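Local coordinates for protein alpha-galactosidase 1 (Saccharomyces cerevisiae, PDB 3LRK) that hydrolyses terminal, non-reducing alpha-D-galactose residues from alpha-D-galactosides such as galactose oligosaccharides, galactomannans and galactolipids, at residues E161-Y164 / H165-K168; Q190-T193 / F194-G197. The protein carries 1 engineered substitution. One frame throughout, in Å; residues are numbered along the deposited sequence.

Interaction 1 of 2, residues E161-Y164 / H165-K168; sequences EISY and HRYK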
# COMPACT_ATOMS: atom_id res chain seq x y z
N GLU A 161 -0.22 -13.92 7.39
CA GLU A 161 0.18 -14.94 8.36
C GLU A 161 -0.59 -14.87 9.69
O GLU A 161 -0.99 -15.90 10.24
CB GLU A 161 1.68 -14.88 8.60
CG GLU A 161 2.22 -15.96 9.51
CD GLU A 161 3.53 -15.57 10.16
OE1 GLU A 161 4.34 -16.48 10.42
OE2 GLU A 161 3.75 -14.35 10.42
N ILE A 162 -0.78 -13.66 10.22
CA ILE A 162 -1.53 -13.52 11.47
C ILE A 162 -3.03 -13.86 11.33
O ILE A 162 -3.60 -14.51 12.20
CB ILE A 162 -1.32 -12.12 12.14
CG1 ILE A 162 -1.92 -12.12 13.55
CG2 ILE A 162 -1.89 -10.99 11.28
CD1 ILE A 162 -1.38 -11.01 14.46
N SER A 163 -3.66 -13.43 10.23
CA SER A 163 -5.08 -13.74 10.01
C SER A 163 -5.27 -15.24 9.72
O SER A 163 -6.22 -15.87 10.21
CB SER A 163 -5.64 -12.90 8.87
OG SER A 163 -5.86 -11.57 9.32
N TYR A 164 -4.38 -15.80 8.91
CA TYR A 164 -4.38 -17.24 8.66
C TYR A 164 -4.30 -18.06 9.95
O TYR A 164 -5.06 -19.01 10.13
CB TYR A 164 -3.23 -17.61 7.72
CG TYR A 164 -2.96 -19.09 7.64
CD1 TYR A 164 -3.69 -19.90 6.75
CD2 TYR A 164 -1.97 -19.68 8.43
CE1 TYR A 164 -3.43 -21.26 6.66
CE2 TYR A 164 -1.71 -21.05 8.35
CZ TYR A 164 -2.44 -21.83 7.46
OH TYR A 164 -2.19 -23.18 7.37
N HIS A 165 -3.38 -17.72 10.85
CA HIS A 165 -3.24 -18.51 12.08
C HIS A 165 -4.46 -18.40 13.00
O HIS A 165 -4.87 -19.38 13.62
CB HIS A 165 -1.92 -18.21 12.79
CG HIS A 165 -0.75 -18.91 12.16
ND1 HIS A 165 -0.64 -20.29 12.13
CD2 HIS A 165 0.34 -18.44 11.51
CE1 HIS A 165 0.48 -20.63 11.52
NE2 HIS A 165 1.09 -19.53 11.12
N ARG A 166 -5.09 -17.22 13.02
CA ARG A 166 -6.33 -17.02 13.81
C ARG A 166 -7.49 -17.87 13.28
O ARG A 166 -8.22 -18.50 14.06
CB ARG A 166 -6.71 -15.53 13.85
CG ARG A 166 -8.01 -15.19 14.64
CD ARG A 166 -8.07 -13.71 15.10
NE ARG A 166 -7.79 -12.82 13.98
CZ ARG A 166 -8.68 -12.39 13.10
NH1 ARG A 166 -9.99 -12.68 13.24
NH2 ARG A 166 -8.27 -11.63 12.09
N TYR A 167 -7.66 -17.88 11.96
CA TYR A 167 -8.70 -18.71 11.33
C TYR A 167 -8.39 -20.21 11.34
O TYR A 167 -9.31 -21.03 11.50
CB TYR A 167 -9.08 -18.16 9.94
CG TYR A 167 -9.92 -16.93 10.13
CD1 TYR A 167 -9.39 -15.65 9.94
CD2 TYR A 167 -11.24 -17.05 10.60
CE1 TYR A 167 -10.17 -14.51 10.18
CE2 TYR A 167 -12.01 -15.93 10.84
CZ TYR A 167 -11.49 -14.67 10.62
OH TYR A 167 -12.29 -13.59 10.87
N LYS A 168 -7.10 -20.55 11.23
CA LYS A 168 -6.63 -21.92 11.42
C LYS A 168 -6.89 -22.47 12.82
O LYS A 168 -7.20 -23.65 12.96
CB LYS A 168 -5.14 -22.08 11.06
CG LYS A 168 -4.65 -23.54 11.11
CD LYS A 168 -3.27 -23.71 10.51
CE LYS A 168 -2.86 -25.18 10.48
NZ LYS A 168 -2.47 -25.67 11.85
O HOH W 1 -8.51 -11.10 9.28

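Interaction 2 of 2, residues Q190-T193 / F194-G197; sequences QDLT and FYWG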
# COMPACT_ATOMS: atom_id res chain seq x y z
N GLN A 190 -9.93 -9.71 4.18
CA GLN A 190 -8.84 -8.99 4.85
C GLN A 190 -7.58 -9.83 4.84
O GLN A 190 -7.61 -11.03 5.16
CB GLN A 190 -9.25 -8.67 6.29
CG GLN A 190 -8.31 -7.77 7.08
CD GLN A 190 -8.80 -7.56 8.50
OE1 GLN A 190 -8.89 -8.51 9.30
NE2 GLN A 190 -9.12 -6.31 8.84
N ASP A 191 -6.47 -9.19 4.45
CA ASP A 191 -5.17 -9.84 4.37
C ASP A 191 -5.11 -10.94 3.28
O ASP A 191 -4.43 -11.94 3.45
CB ASP A 191 -4.73 -10.39 5.75
CG ASP A 191 -4.62 -9.28 6.79
OD1 ASP A 191 -4.14 -8.18 6.44
OD2 ASP A 191 -5.01 -9.50 7.94
N LEU A 192 -5.79 -10.69 2.16
CA LEU A 192 -5.75 -11.54 0.94
C LEU A 192 -6.22 -12.98 1.15
O LEU A 192 -5.58 -13.94 0.70
CB LEU A 192 -4.36 -11.49 0.29
CG LEU A 192 -3.79 -10.09 0.03
CD1 LEU A 192 -2.29 -10.16 -0.23
CD2 LEU A 192 -4.50 -9.39 -1.13
N THR A 193 -7.38 -13.10 1.78
CA THR A 193 -7.94 -14.39 2.16
C THR A 193 -7.98 -15.43 1.04
O THR A 193 -7.79 -16.60 1.30
CB THR A 193 -9.36 -14.23 2.73
OG1 THR A 193 -9.39 -13.11 3.62
CG2 THR A 193 -9.76 -15.51 3.48
N PHE A 194 -8.24 -15.00 -0.19
CA PHE A 194 -8.33 -15.91 -1.35
C PHE A 194 -7.06 -16.75 -1.54
O PHE A 194 -7.10 -17.85 -2.13
CB PHE A 194 -8.65 -15.11 -2.64
CG PHE A 194 -7.58 -14.12 -3.02
CD1 PHE A 194 -6.42 -14.55 -3.68
CD2 PHE A 194 -7.71 -12.77 -2.70
CE1 PHE A 194 -5.42 -13.66 -4.00
CE2 PHE A 194 -6.71 -11.87 -3.02
CZ PHE A 194 -5.56 -12.32 -3.68
N TYR A 195 -5.93 -16.25 -1.04
CA TYR A 195 -4.65 -16.97 -1.16
C TYR A 195 -4.52 -18.11 -0.14
O TYR A 195 -3.93 -19.15 -0.45
CB TYR A 195 -3.48 -16.00 -0.97
CG TYR A 195 -2.88 -15.41 -2.23
CD1 TYR A 195 -2.49 -14.06 -2.25
CD2 TYR A 195 -2.66 -16.17 -3.38
CE1 TYR A 195 -1.91 -13.49 -3.36
CE2 TYR A 195 -2.06 -15.60 -4.52
CZ TYR A 195 -1.69 -14.26 -4.49
OH TYR A 195 -1.10 -13.65 -5.59
N TRP A 196 -5.06 -17.93 1.06
CA TRP A 196 -4.85 -18.87 2.18
C TRP A 196 -6.09 -19.60 2.72
O TRP A 196 -5.98 -20.46 3.59
CB TRP A 196 -4.09 -18.20 3.33
CG TRP A 196 -4.65 -16.85 3.81
CD1 TRP A 196 -4.22 -15.62 3.44
CD2 TRP A 196 -5.69 -16.64 4.77
NE1 TRP A 196 -4.93 -14.64 4.11
CE2 TRP A 196 -5.85 -15.24 4.92
CE3 TRP A 196 -6.52 -17.50 5.52
CZ2 TRP A 196 -6.81 -14.68 5.79
CZ3 TRP A 196 -7.47 -16.94 6.38
CH2 TRP A 196 -7.59 -15.54 6.51
N GLY A 197 -7.26 -19.22 2.23
CA GLY A 197 -8.51 -19.82 2.71
C GLY A 197 -8.63 -21.31 2.48
O GLY A 197 -9.13 -22.03 3.34

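Interaction 1 of 2, residues E161-Y164 / H165-K168
Tyr-164, His-165 and Lys-168 form a local side-chain cluster near the start of helix 160-177, within a single stretch of helix. The backbone beneath them is regular: the i to i+4 bonds include Lys-168 N to Tyr-164 O (2.8 Å) and Tyr-167 N to Ser-163 O (3.0 Å). With CG of Tyr-164 anti to the backbone N (chi1 167°), Lys-168 CB lies over one face of its ring; the two side chains run side by side, pointing the same way, and Tyr-164 OH lies 3.4 Å from Lys-168 CD. The ring also turns an edge to the face of His-165 in a T-shaped pair, planes 74° apart, with Tyr-164 CD2 3.9 Å above the centre of the imidazole. Glu-161 reaches that ring one helical turn back, its CG 3.7 Å from His-165 CD2. Helix 160-177 is the crossover of a right-handed beta-alpha-beta unit joining strands 145-149 and 182-185 of the TIM barrel. Beyond the methylenes, Lys-168 NZ forms a salt bridge with Asp-172, while Tyr-164 also packs on Lys-154 of a second subunit. Without the ring, as with an alanine here, His-165 would probably lose its edge-on partner and the Lys-168 methylenes the aromatic group beside them. Ser-163 OG, hydrogen-bonded to Asp-191 OD2, also accepts from a water (2.7 Å) that takes a weak bond from Arg-166 NH2. Arg-166 NE bonds to Gln-156 O and NH1 to Asn-150 OD1 and Ala-116 O, several acceptors thus holding the guanidinium besides the water.

Interaction 2 of 2, residues Q190-T193 / F194-G197
Thr-193 lies against the face of the Trp-196 indole, its CA 3.8 Å from the centroid of the five-membered ring in a CH-pi contact, with CG2 reaching on to CH2 of the six-membered ring at 3.7 Å. In this short, weakly bonded helix Thr-193 O accepts twice: Gly-197 N approaches nearly in line with the C=O bond at 2.8 Å, and Trp-196 N comes from above the carbonyl plane. The indole, with CG between the backbone N and the carbonyl carbon (chi1 50°), folds back over the turn. NE1 thereby gives a fairly straight bond (2.8 Å, 166°) to Asp-191 O, which lies in the indole plane, although NE1 itself approaches from above the carbonyl plane of Asp-191. Leu-192, whose backbone like that of Asp-191 is left-handed, opens the helical turn by accepting from Tyr-195 N at 2.9 Å. Its CD2 touches Phe-194 CE2 at 3.8 Å, the two side chains running side by side; beyond them Phe-194 stacks on Tyr-232 of a second subunit. Thr-193 OG1 is held by Asn-187 OD1. A buried carbonyl in the tight turn before the helix thus gets its donor from a side chain, and that bond, together with the threonine over the ring face, is likely to fix the tilt of the indole.

In the fold
Interactions 1 and 2, their centres 10 Å apart, lie in series along the chain and meet where the loop after strand 182-185 comes back over helix 160-177. Ser-163 OG and Asp-191 OD2, 2.6 Å apart, probably share a hydrogen bond, and the Trp-196 indole packs across the helix, its CE3 3.8 Å from Tyr-164 CA and its CH2 3.9 Å from Tyr-167 CD1. From this junction both reach toward the catalytic end of the barrel: side chain to side chain, Tyr-167 is about 6 Å from the nucleophile Asp-149, whose backbone O its OH hydrogen-bonds, and Phe-194 about 6 Å from the substrate-binding Gln-251. Both contacts also touch a second subunit of the homotetramer.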